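Local atomic coordinates of lactate dehydrogenase (Eimeria maxima, PDB entry 6CT6), a protein that probably interconverts pyruvate and lactate, with NADH as the hydride carrier. Residues Gly34-Phe39 against Ile64-Ser69; Asp79-Thr84 against Lys120-Ala125. All coordinates share one frame; numbering follows the deposited sequence.

Interaction 1 of 2, residues Gly34-Phe39 against Ile64-Ser69; sequences GDVVLF and ITVYGS. With NAI (1,4-dihydronicotinamide adenine dinucleotide), chain D.
Asp35 meets the backbone of Thr65 with its carboxylate: OD1 takes the Thr65 N-H at 3.0 Å, nearly straight at 174° but from above the carboxylate plane. A chi1 of -75° turns CG beside the backbone N and brings OD1 to that amide. Arg9 salt-bridges the same oxygen, while OD2 binds Asn7 and two waters, one passing to Thr65 OG1 and the other to Tyr67 OH. Four backbone hydrogen bonds then run up the parallel ladder, among them Leu38 N to Tyr67 O at 2.7 Å. The strands belong to a beta-alpha-beta crossover of the Rossmann fold, whose connecting helix 45-59 lies on the Val36, Leu38 and Val66 face. There the side chains of Leu38 and Val66 pass at a slant, with CD1 3.9 Å from CG1, and Val66 reaches on to Ala50 and Leu53 of that helix. On the other face Val37 CG2, anti to its own N, lies 4.0 Å from Ser69 CB. Tyr67 presents a ring edge to Val36 O, with CD2 3.3 Å away, and Thr65 CG2 covers one ring face near the rim. Phe39 CD1 approaches Ser69 O at 3.5 Å, while its CE2 edge reaches adenine N1A of NADH at 3.2 Å.

Interaction 2 of 2, residues Asp79-Thr84 against Lys120-Ala125; sequences DVVIIT and KYCPNA. With NAI (1,4-dihydronicotinamide adenine dinucleotide), chain D.
Val81 and Cys122 touch through side chains, CG2 of the valine lying 3.8 Å from SG. The same methyl lies 4.1 Å from Ala125 CB, and one branch of a strand valine therefore serves two partners on the segment 120-125. Its position follows from the torsion: with chi1 at 180°, CG1 is trans to the backbone N and CG2 is turned beside that N, toward the start of the strand, where Cys122 and Ala125 lie. Cys122 answers with chi1 of 58°, which puts SG between its own N and carbonyl carbon. Ala125 fits close under the start of the strand, its CB 3.6 Å from Asp79 O, and its CA makes a bent CA-H...O contact to that same oxygen.

The whole contact buries about 148 Å², and its packed part gives way quickly to a looser, wetter edge. A water donates to Asp79 O at 2.7 Å and, weakly, to Asn124 O, bridging the two segments beside the apolar contact. The CB of Asp79 points away from 120-125, and OD2 accepts from Lys11 N. Pro123 and Asn124 are exposed at the middle of a type I turn from Cys122 to Ala125, closed by a 3.3 Å bond from Ala125 N to Cys122 O.

Helix 104-121 connects the parallel, neighbouring strands 80-83 and 126-129 in a beta-alpha-beta crossover of the Rossmann fold, and the turn lies where the chain returns from helix to sheet. Backbone bonds of Val81 to Phe126 and Ile128 pair the two strands. Val80 packs on helix 244-259, and at the far end of 79-84 Thr84 meets NADH, its side chain also touching Ile20 and Met24 of helix 19-31 and the loop residue Ile130.

The two contacts illustrate how a Rossmann domain builds one cofactor site from successive pieces of chain. Interaction 1 closes before interaction 2 opens, and strand 66-69 is followed directly by strand 80-83. Their centres lie 14 Å apart and their nearest atoms about 7 Å, without touching. Both reach the same sheet, where strand 11-15 stands between strands 35-39 and 80-83; interaction 1 pairs strand 66-69, outermost within this chain, with its neighbour, whereas interaction 2 lies at the entry to strand 126-129. Each reaches NADH through the last residue of its first segment: Phe39 beside the adenine, Thr84 near the ribose on the nicotinamide side.

Interaction 1 of 2, residues Gly34-Phe39 against Ile64-Ser69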
ATOM      1  N   GLY B  34      -5.066   8.053 -12.586  1.00 28.33           N
ATOM      2  CA  GLY B  34      -4.297   8.433 -13.751  1.00 26.23           C
ATOM      3  C   GLY B  34      -3.109   7.512 -13.894  1.00 23.16           C
ATOM      4  O   GLY B  34      -2.821   6.686 -13.024  1.00 24.94           O
ATOM      5  N   ASP B  35      -2.427   7.648 -15.026  1.00 25.57           N
ATOM      6  CA  ASP B  35      -1.182   6.921 -15.220  1.00 27.97           C
ATOM      7  C   ASP B  35      -0.086   7.524 -14.348  1.00 27.60           C
ATOM      8  O   ASP B  35      -0.120   8.707 -13.995  1.00 29.41           O
ATOM      9  CB  ASP B  35      -0.776   6.932 -16.695  1.00 27.62           C
ATOM     10  CG  ASP B  35      -1.617   5.983 -17.537  1.00 33.90           C
ATOM     11  OD1 ASP B  35      -2.318   5.119 -16.962  1.00 30.14           O
ATOM     12  OD2 ASP B  35      -1.568   6.094 -18.781  1.00 36.25           O
ATOM     13  N   VAL B  36       0.891   6.691 -13.992  1.00 28.33           N
ATOM     14  CA  VAL B  36       1.879   7.019 -12.970  1.00 30.33           C
ATOM     15  C   VAL B  36       3.268   6.688 -13.493  1.00 28.21           C
ATOM     16  O   VAL B  36       3.458   5.664 -14.158  1.00 30.25           O
ATOM     17  CB  VAL B  36       1.615   6.238 -11.665  1.00 28.08           C
ATOM     18  CG1 VAL B  36       2.682   6.539 -10.616  1.00 28.82           C
ATOM     19  CG2 VAL B  36       0.230   6.538 -11.123  1.00 28.30           C
ATOM     20  N   VAL B  37       4.241   7.545 -13.185  1.00 26.67           N
ATOM     21  CA  VAL B  37       5.652   7.189 -13.297  1.00 28.06           C
ATOM     22  C   VAL B  37       6.268   7.213 -11.905  1.00 29.14           C
ATOM     23  O   VAL B  37       6.197   8.227 -11.198  1.00 30.21           O
ATOM     24  CB  VAL B  37       6.430   8.105 -14.261  1.00 30.69           C
ATOM     25  CG1 VAL B  37       6.393   9.564 -13.821  1.00 33.86           C
ATOM     26  CG2 VAL B  37       7.872   7.614 -14.366  1.00 35.12           C
ATOM     27  N   LEU B  38       6.858   6.089 -11.517  1.00 27.58           N
ATOM     28  CA  LEU B  38       7.664   5.990 -10.308  1.00 27.88           C
ATOM     29  C   LEU B  38       9.109   6.293 -10.682  1.00 28.83           C
ATOM     30  O   LEU B  38       9.768   5.478 -11.336  1.00 29.81           O
ATOM     31  CB  LEU B  38       7.544   4.597  -9.701  1.00 30.29           C
ATOM     32  CG  LEU B  38       6.339   4.298  -8.816  1.00 30.78           C
ATOM     33  CD1 LEU B  38       6.232   2.800  -8.612  1.00 27.25           C
ATOM     34  CD2 LEU B  38       6.470   5.019  -7.487  1.00 27.33           C
ATOM     35  N   PHE B  39       9.600   7.461 -10.284  1.00 28.75           N
ATOM     36  CA  PHE B  39      10.964   7.867 -10.576  1.00 28.96           C
ATOM     37  C   PHE B  39      11.829   7.726  -9.332  1.00 30.03           C
ATOM     38  O   PHE B  39      11.402   8.062  -8.223  1.00 27.35           O
ATOM     39  CB  PHE B  39      11.024   9.309 -11.080  1.00 32.75           C
ATOM     40  CG  PHE B  39      12.417   9.863 -11.126  1.00 33.54           C
ATOM     41  CD1 PHE B  39      13.259   9.576 -12.187  1.00 33.61           C
ATOM     42  CD2 PHE B  39      12.889  10.657 -10.099  1.00 33.72           C
ATOM     43  CE1 PHE B  39      14.546  10.081 -12.224  1.00 32.20           C
ATOM     44  CE2 PHE B  39      14.175  11.164 -10.129  1.00 36.18           C
ATOM     45  CZ  PHE B  39      15.003  10.874 -11.190  1.00 33.16           C
ATOM     46  N   ILE B  64      -4.807   1.012 -15.823  1.00 26.10           N
ATOM     47  CA  ILE B  64      -3.865   2.022 -15.358  1.00 25.08           C
ATOM     48  C   ILE B  64      -2.453   1.498 -15.567  1.00 30.09           C
ATOM     49  O   ILE B  64      -2.148   0.343 -15.247  1.00 23.14           O
ATOM     50  CB  ILE B  64      -4.123   2.360 -13.879  1.00 28.06           C
ATOM     51  CG1 ILE B  64      -5.459   3.095 -13.700  1.00 28.42           C
ATOM     52  CG2 ILE B  64      -2.971   3.181 -13.290  1.00 26.29           C
ATOM     53  CD1 ILE B  64      -5.521   4.495 -14.308  1.00 28.04           C
ATOM     54  N   THR B  65      -1.582   2.341 -16.111  1.00 27.23           N
ATOM     55  CA  THR B  65      -0.192   1.979 -16.350  1.00 29.79           C
ATOM     56  C   THR B  65       0.705   2.703 -15.356  1.00 28.43           C
ATOM     57  O   THR B  65       0.629   3.928 -15.220  1.00 26.19           O
ATOM     58  CB  THR B  65       0.232   2.319 -17.782  1.00 29.54           C
ATOM     59  OG1 THR B  65      -0.633   1.653 -18.712  1.00 32.90           O
ATOM     60  CG2 THR B  65       1.668   1.870 -18.038  1.00 31.12           C
ATOM     61  N   VAL B  66       1.548   1.941 -14.663  1.00 27.16           N
ATOM     62  CA  VAL B  66       2.609   2.490 -13.826  1.00 28.50           C
ATOM     63  C   VAL B  66       3.935   2.201 -14.513  1.00 30.77           C
ATOM     64  O   VAL B  66       4.217   1.049 -14.866  1.00 28.82           O
ATOM     65  CB  VAL B  66       2.584   1.901 -12.403  1.00 28.74           C
ATOM     66  CG1 VAL B  66       3.676   2.531 -11.542  1.00 26.33           C
ATOM     67  CG2 VAL B  66       1.223   2.107 -11.757  1.00 30.54           C
ATOM     68  N   TYR B  67       4.732   3.245 -14.721  1.00 26.67           N
ATOM     69  CA  TYR B  67       6.057   3.143 -15.309  1.00 30.99           C
ATOM     70  C   TYR B  67       7.116   3.351 -14.231  1.00 31.11           C
ATOM     71  O   TYR B  67       6.905   4.095 -13.269  1.00 36.75           O
ATOM     72  CB  TYR B  67       6.267   4.193 -16.407  1.00 31.27           C
ATOM     73  CG  TYR B  67       5.204   4.270 -17.486  1.00 33.74           C
ATOM     74  CD1 TYR B  67       5.346   3.576 -18.684  1.00 39.81           C
ATOM     75  CD2 TYR B  67       4.078   5.070 -17.325  1.00 40.55           C
ATOM     76  CE1 TYR B  67       4.386   3.658 -19.680  1.00 39.84           C
ATOM     77  CE2 TYR B  67       3.112   5.157 -18.317  1.00 38.77           C
ATOM     78  CZ  TYR B  67       3.274   4.449 -19.493  1.00 45.34           C
ATOM     79  OH  TYR B  67       2.322   4.528 -20.483  1.00 45.28           O
ATOM     80  N   GLY B  68       8.256   2.689 -14.399  1.00 28.95           N
ATOM     81  CA  GLY B  68       9.446   2.942 -13.590  1.00 28.76           C
ATOM     82  C   GLY B  68      10.512   3.630 -14.428  1.00 31.14           C
ATOM     83  O   GLY B  68      10.692   3.299 -15.604  1.00 32.84           O
ATOM     84  N   SER B  69      11.211   4.589 -13.822  1.00 29.80           N
ATOM     85  CA  SER B  69      12.220   5.350 -14.546  1.00 33.09           C
ATOM     86  C   SER B  69      13.339   5.783 -13.607  1.00 33.66           C
ATOM     87  O   SER B  69      13.114   6.055 -12.423  1.00 29.14           O
ATOM     88  CB  SER B  69      11.615   6.586 -15.216  1.00 35.63           C
ATOM     89  OG  SER B  69      12.592   7.282 -15.972  1.00 34.63           O
TER
HETATM   90  PA  NAI D 401      12.189   6.228   1.533  1.00 35.50           P
HETATM   91  O1A NAI D 401      13.660   6.231   1.887  1.00 34.73           O
HETATM   92  O2A NAI D 401      11.408   4.937   1.598  1.00 28.53           O
HETATM   93  O5B NAI D 401      12.059   6.815   0.043  1.00 30.36           O
HETATM   94  C5B NAI D 401      12.862   7.912  -0.384  1.00 34.87           C
HETATM   95  C4B NAI D 401      13.302   7.634  -1.811  1.00 34.25           C
HETATM   96  O4B NAI D 401      13.835   8.803  -2.438  1.00 33.56           O
HETATM   97  C3B NAI D 401      14.395   6.571  -1.876  1.00 36.27           C
HETATM   98  O3B NAI D 401      13.920   5.447  -2.620  1.00 32.50           O
HETATM   99  C2B NAI D 401      15.557   7.249  -2.576  1.00 35.73           C
HETATM  100  O2B NAI D 401      16.271   6.372  -3.448  1.00 33.01           O
HETATM  101  C1B NAI D 401      14.831   8.338  -3.342  1.00 35.94           C
HETATM  102  N9A NAI D 401      15.683   9.443  -3.835  1.00 36.71           N
HETATM  103  C8A NAI D 401      16.832   9.938  -3.330  1.00 34.17           C
HETATM  104  N7A NAI D 401      17.284  10.956  -4.113  1.00 33.74           N
HETATM  105  C5A NAI D 401      16.418  11.107  -5.133  1.00 33.76           C
HETATM  106  C6A NAI D 401      16.274  11.980  -6.315  1.00 35.39           C
HETATM  107  N6A NAI D 401      17.183  12.939  -6.587  1.00 35.70           N
HETATM  108  N1A NAI D 401      15.203  11.790  -7.118  1.00 38.38           N
HETATM  109  C2A NAI D 401      14.278  10.842  -6.871  1.00 34.30           C
HETATM  110  N3A NAI D 401      14.350  10.017  -5.817  1.00 33.84           N
HETATM  111  C4A NAI D 401      15.372  10.104  -4.938  1.00 35.43           C
HETATM  112  O3  NAI D 401      11.452   7.345   2.441  1.00 32.56           O
HETATM  113  PN  NAI D 401       9.854   7.480   2.651  1.00 31.39           P
HETATM  114  O1N NAI D 401       9.445   6.606   3.811  1.00 31.63           O
HETATM  115  O2N NAI D 401       9.168   7.332   1.313  1.00 33.65           O
HETATM  116  O5D NAI D 401       9.748   9.014   3.132  1.00 32.65           O
HETATM  117  C5D NAI D 401      10.124  10.050   2.231  1.00 35.02           C
HETATM  118  C4D NAI D 401      10.125  11.415   2.904  1.00 38.08           C
HETATM  119  O4D NAI D 401       8.824  11.748   3.407  1.00 37.92           O
HETATM  120  C3D NAI D 401      11.075  11.448   4.091  1.00 36.94           C
HETATM  121  O3D NAI D 401      11.815  12.671   4.055  1.00 33.88           O
HETATM  122  C2D NAI D 401      10.160  11.411   5.293  1.00 38.77           C
HETATM  123  O2D NAI D 401      10.733  12.006   6.457  1.00 37.63           O
HETATM  124  C1D NAI D 401       8.976  12.197   4.756  1.00 37.49           C
HETATM  125  N1N NAI D 401       7.718  12.083   5.506  1.00 36.61           N
HETATM  126  C2N NAI D 401       6.974  13.190   5.528  1.00 39.26           C
HETATM  127  C3N NAI D 401       5.759  13.255   6.173  1.00 37.79           C
HETATM  128  C7N NAI D 401       5.022  14.562   6.133  1.00 37.65           C
HETATM  129  O7N NAI D 401       5.380  15.418   5.339  1.00 31.70           O
HETATM  130  N7N NAI D 401       4.012  14.773   6.966  1.00 38.33           N
HETATM  131  C4N NAI D 401       5.195  12.058   6.891  1.00 36.67           C
HETATM  132  C5N NAI D 401       6.093  10.910   6.800  1.00 42.02           C
HETATM  133  C6N NAI D 401       7.304  10.962   6.110  1.00 39.71           C
HETATM  134  O   HOH W   1      -1.817   3.749 -20.381  1.00 40.85           O
HETATM  135  O   HOH W   2       0.674   7.072 -20.104  1.00 48.59           O

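Interaction 2 of 2, residues Asp79-Thr84 against Lys120-Ala125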
ATOM      1  N   ASP B  79       1.130  16.179 -15.025  1.00 30.95           N
ATOM      2  CA  ASP B  79       0.145  17.123 -14.513  1.00 31.02           C
ATOM      3  C   ASP B  79       0.325  17.385 -13.024  1.00 28.29           C
ATOM      4  O   ASP B  79       0.042  18.492 -12.556  1.00 28.45           O
ATOM      5  CB  ASP B  79      -1.273  16.602 -14.773  1.00 31.16           C
ATOM      6  CG  ASP B  79      -1.565  16.417 -16.251  1.00 34.84           C
ATOM      7  OD1 ASP B  79      -1.448  17.402 -17.010  1.00 36.08           O
ATOM      8  OD2 ASP B  79      -1.897  15.282 -16.658  1.00 34.75           O
ATOM      9  N   VAL B  80       0.789  16.390 -12.274  1.00 28.47           N
ATOM     10  CA  VAL B  80       1.053  16.529 -10.847  1.00 28.09           C
ATOM     11  C   VAL B  80       2.381  15.849 -10.541  1.00 26.51           C
ATOM     12  O   VAL B  80       2.699  14.799 -11.109  1.00 30.23           O
ATOM     13  CB  VAL B  80      -0.084  15.920  -9.997  1.00 26.50           C
ATOM     14  CG1 VAL B  80       0.253  15.980  -8.513  1.00 32.86           C
ATOM     15  CG2 VAL B  80      -1.400  16.638 -10.268  1.00 32.33           C
ATOM     16  N   VAL B  81       3.157  16.453  -9.642  1.00 27.50           N
ATOM     17  CA  VAL B  81       4.406  15.880  -9.149  1.00 25.91           C
ATOM     18  C   VAL B  81       4.305  15.808  -7.630  1.00 26.02           C
ATOM     19  O   VAL B  81       4.024  16.821  -6.976  1.00 28.86           O
ATOM     20  CB  VAL B  81       5.631  16.708  -9.576  1.00 25.29           C
ATOM     21  CG1 VAL B  81       6.918  16.082  -9.045  1.00 29.86           C
ATOM     22  CG2 VAL B  81       5.704  16.845 -11.095  1.00 27.92           C
ATOM     23  N   ILE B  82       4.525  14.619  -7.072  1.00 24.83           N
ATOM     24  CA  ILE B  82       4.549  14.419  -5.624  1.00 24.12           C
ATOM     25  C   ILE B  82       5.945  13.937  -5.246  1.00 24.72           C
ATOM     26  O   ILE B  82       6.405  12.899  -5.738  1.00 26.43           O
ATOM     27  CB  ILE B  82       3.474  13.425  -5.154  1.00 20.30           C
ATOM     28  CG1 ILE B  82       2.110  13.763  -5.775  1.00 25.96           C
ATOM     29  CG2 ILE B  82       3.366  13.471  -3.638  1.00 24.51           C
ATOM     30  CD1 ILE B  82       0.998  12.775  -5.429  1.00 28.90           C
ATOM     31  N   ILE B  83       6.610  14.680  -4.359  1.00 27.51           N
ATOM     32  CA  ILE B  83       8.034  14.507  -4.076  1.00 27.05           C
ATOM     33  C   ILE B  83       8.200  13.818  -2.728  1.00 27.90           C
ATOM     34  O   ILE B  83       7.766  14.343  -1.694  1.00 27.49           O
ATOM     35  CB  ILE B  83       8.781  15.850  -4.076  1.00 27.42           C
ATOM     36  CG1 ILE B  83       8.678  16.535  -5.436  1.00 25.23           C
ATOM     37  CG2 ILE B  83      10.257  15.647  -3.714  1.00 25.86           C
ATOM     38  CD1 ILE B  83       9.016  18.017  -5.396  1.00 27.51           C
ATOM     39  N   THR B  84       8.854  12.658  -2.738  1.00 25.30           N
ATOM     40  CA  THR B  84       9.332  12.019  -1.519  1.00 25.03           C
ATOM     41  C   THR B  84      10.833  11.750  -1.573  1.00 26.20           C
ATOM     42  O   THR B  84      11.352  11.004  -0.735  1.00 25.58           O
ATOM     43  CB  THR B  84       8.568  10.716  -1.263  1.00 24.10           C
ATOM     44  OG1 THR B  84       8.741   9.820  -2.366  1.00 27.36           O
ATOM     45  CG2 THR B  84       7.079  10.982  -1.044  1.00 27.99           C
ATOM     46  N   LYS B 120      12.546  22.215 -16.005  1.00 36.95           N
ATOM     47  CA  LYS B 120      12.935  21.841 -17.358  1.00 37.20           C
ATOM     48  C   LYS B 120      11.854  21.030 -18.064  1.00 38.24           C
ATOM     49  O   LYS B 120      11.593  21.250 -19.253  1.00 36.65           O
ATOM     50  CB  LYS B 120      14.245  21.051 -17.324  1.00 39.72           C
ATOM     51  CG  LYS B 120      14.743  20.630 -18.700  1.00 42.00           C
ATOM     52  CD  LYS B 120      16.085  19.919 -18.626  1.00 47.53           C
ATOM     53  CE  LYS B 120      16.604  19.573 -20.015  1.00 55.10           C
ATOM     54  NZ  LYS B 120      17.912  18.863 -19.963  1.00 75.17           N
ATOM     55  N   TYR B 121      11.212  20.097 -17.360  1.00 34.72           N
ATOM     56  CA  TYR B 121      10.361  19.106 -18.009  1.00 31.20           C
ATOM     57  C   TYR B 121       8.872  19.284 -17.758  1.00 35.42           C
ATOM     58  O   TYR B 121       8.074  18.854 -18.591  1.00 36.17           O
ATOM     59  CB  TYR B 121      10.772  17.694 -17.574  1.00 30.92           C
ATOM     60  CG  TYR B 121      12.138  17.298 -18.086  1.00 34.43           C
ATOM     61  CD1 TYR B 121      12.367  17.147 -19.446  1.00 34.82           C
ATOM     62  CD2 TYR B 121      13.199  17.082 -17.214  1.00 36.56           C
ATOM     63  CE1 TYR B 121      13.609  16.792 -19.928  1.00 38.23           C
ATOM     64  CE2 TYR B 121      14.449  16.724 -17.686  1.00 36.99           C
ATOM     65  CZ  TYR B 121      14.648  16.580 -19.047  1.00 41.30           C
ATOM     66  OH  TYR B 121      15.887  16.224 -19.533  1.00 42.39           O
ATOM     67  N   CYS B 122       8.467  19.898 -16.647  1.00 31.11           N
ATOM     68  CA  CYS B 122       7.039  20.065 -16.396  1.00 32.25           C
ATOM     69  C   CYS B 122       6.780  21.318 -15.564  1.00 30.48           C
ATOM     70  O   CYS B 122       6.266  21.228 -14.443  1.00 32.17           O
ATOM     71  CB  CYS B 122       6.473  18.825 -15.699  1.00 34.05           C
ATOM     72  SG  CYS B 122       7.271  18.402 -14.137  1.00 32.63           S
ATOM     73  N   PRO B 123       7.099  22.504 -16.086  1.00 33.80           N
ATOM     74  CA  PRO B 123       6.940  23.731 -15.288  1.00 35.05           C
ATOM     75  C   PRO B 123       5.495  24.092 -14.967  1.00 33.75           C
ATOM     76  O   PRO B 123       5.275  24.931 -14.086  1.00 34.99           O
ATOM     77  CB  PRO B 123       7.591  24.805 -16.168  1.00 36.98           C
ATOM     78  CG  PRO B 123       7.488  24.267 -17.557  1.00 36.44           C
ATOM     79  CD  PRO B 123       7.633  22.778 -17.431  1.00 33.34           C
ATOM     80  N   ASN B 124       4.511  23.492 -15.636  1.00 33.69           N
ATOM     81  CA  ASN B 124       3.108  23.830 -15.422  1.00 37.90           C
ATOM     82  C   ASN B 124       2.396  22.850 -14.496  1.00 38.66           C
ATOM     83  O   ASN B 124       1.176  22.953 -14.321  1.00 32.57           O
ATOM     84  CB  ASN B 124       2.375  23.897 -16.763  1.00 37.13           C
ATOM     85  CG  ASN B 124       2.929  24.972 -17.678  1.00 41.05           C
ATOM     86  OD1 ASN B 124       3.348  26.036 -17.220  1.00 44.70           O
ATOM     87  ND2 ASN B 124       2.931  24.703 -18.978  1.00 50.31           N
ATOM     88  N   ALA B 125       3.120  21.906 -13.902  1.00 30.11           N
ATOM     89  CA  ALA B 125       2.512  20.918 -13.028  1.00 30.83           C
ATOM     90  C   ALA B 125       2.186  21.516 -11.661  1.00 30.19           C
ATOM     91  O   ALA B 125       2.773  22.510 -11.225  1.00 30.83           O
ATOM     92  CB  ALA B 125       3.439  19.715 -12.856  1.00 33.64           C
TER
HETATM   93  PA  NAI D 401      12.189   6.228   1.533  1.00 35.50           P
HETATM   94  O1A NAI D 401      13.660   6.231   1.887  1.00 34.73           O
HETATM   95  O2A NAI D 401      11.408   4.937   1.598  1.00 28.53           O
HETATM   96  O5B NAI D 401      12.059   6.815   0.043  1.00 30.36           O
HETATM   97  C5B NAI D 401      12.862   7.912  -0.384  1.00 34.87           C
HETATM   98  C4B NAI D 401      13.302   7.634  -1.811  1.00 34.25           C
HETATM   99  O4B NAI D 401      13.835   8.803  -2.438  1.00 33.56           O
HETATM  100  C3B NAI D 401      14.395   6.571  -1.876  1.00 36.27           C
HETATM  101  O3B NAI D 401      13.920   5.447  -2.620  1.00 32.50           O
HETATM  102  C2B NAI D 401      15.557   7.249  -2.576  1.00 35.73           C
HETATM  103  O2B NAI D 401      16.271   6.372  -3.448  1.00 33.01           O
HETATM  104  C1B NAI D 401      14.831   8.338  -3.342  1.00 35.94           C
HETATM  105  N9A NAI D 401      15.683   9.443  -3.835  1.00 36.71           N
HETATM  106  C8A NAI D 401      16.832   9.938  -3.330  1.00 34.17           C
HETATM  107  N7A NAI D 401      17.284  10.956  -4.113  1.00 33.74           N
HETATM  108  C5A NAI D 401      16.418  11.107  -5.133  1.00 33.76           C
HETATM  109  C6A NAI D 401      16.274  11.980  -6.315  1.00 35.39           C
HETATM  110  N6A NAI D 401      17.183  12.939  -6.587  1.00 35.70           N
HETATM  111  N1A NAI D 401      15.203  11.790  -7.118  1.00 38.38           N
HETATM  112  C2A NAI D 401      14.278  10.842  -6.871  1.00 34.30           C
HETATM  113  N3A NAI D 401      14.350  10.017  -5.817  1.00 33.84           N
HETATM  114  C4A NAI D 401      15.372  10.104  -4.938  1.00 35.43           C
HETATM  115  O3  NAI D 401      11.452   7.345   2.441  1.00 32.56           O
HETATM  116  PN  NAI D 401       9.854   7.480   2.651  1.00 31.39           P
HETATM  117  O1N NAI D 401       9.445   6.606   3.811  1.00 31.63           O
HETATM  118  O2N NAI D 401       9.168   7.332   1.313  1.00 33.65           O
HETATM  119  O5D NAI D 401       9.748   9.014   3.132  1.00 32.65           O
HETATM  120  C5D NAI D 401      10.124  10.050   2.231  1.00 35.02           C
HETATM  121  C4D NAI D 401      10.125  11.415   2.904  1.00 38.08           C
HETATM  122  O4D NAI D 401       8.824  11.748   3.407  1.00 37.92           O
HETATM  123  C3D NAI D 401      11.075  11.448   4.091  1.00 36.94           C
HETATM  124  O3D NAI D 401      11.815  12.671   4.055  1.00 33.88           O
HETATM  125  C2D NAI D 401      10.160  11.411   5.293  1.00 38.77           C
HETATM  126  O2D NAI D 401      10.733  12.006   6.457  1.00 37.63           O
HETATM  127  C1D NAI D 401       8.976  12.197   4.756  1.00 37.49           C
HETATM  128  N1N NAI D 401       7.718  12.083   5.506  1.00 36.61           N
HETATM  129  C2N NAI D 401       6.974  13.190   5.528  1.00 39.26           C
HETATM  130  C3N NAI D 401       5.759  13.255   6.173  1.00 37.79           C
HETATM  131  C7N NAI D 401       5.022  14.562   6.133  1.00 37.65           C
HETATM  132  O7N NAI D 401       5.380  15.418   5.339  1.00 31.70           O
HETATM  133  N7N NAI D 401       4.012  14.773   6.966  1.00 38.33           N
HETATM  134  C4N NAI D 401       5.195  12.058   6.891  1.00 36.67           C
HETATM  135  C5N NAI D 401       6.093  10.910   6.800  1.00 42.02           C
HETATM  136  C6N NAI D 401       7.304  10.962   6.110  1.00 39.71           C
HETATM  137  O   HOH W   3      -1.086  20.440 -14.117  1.00 34.00           O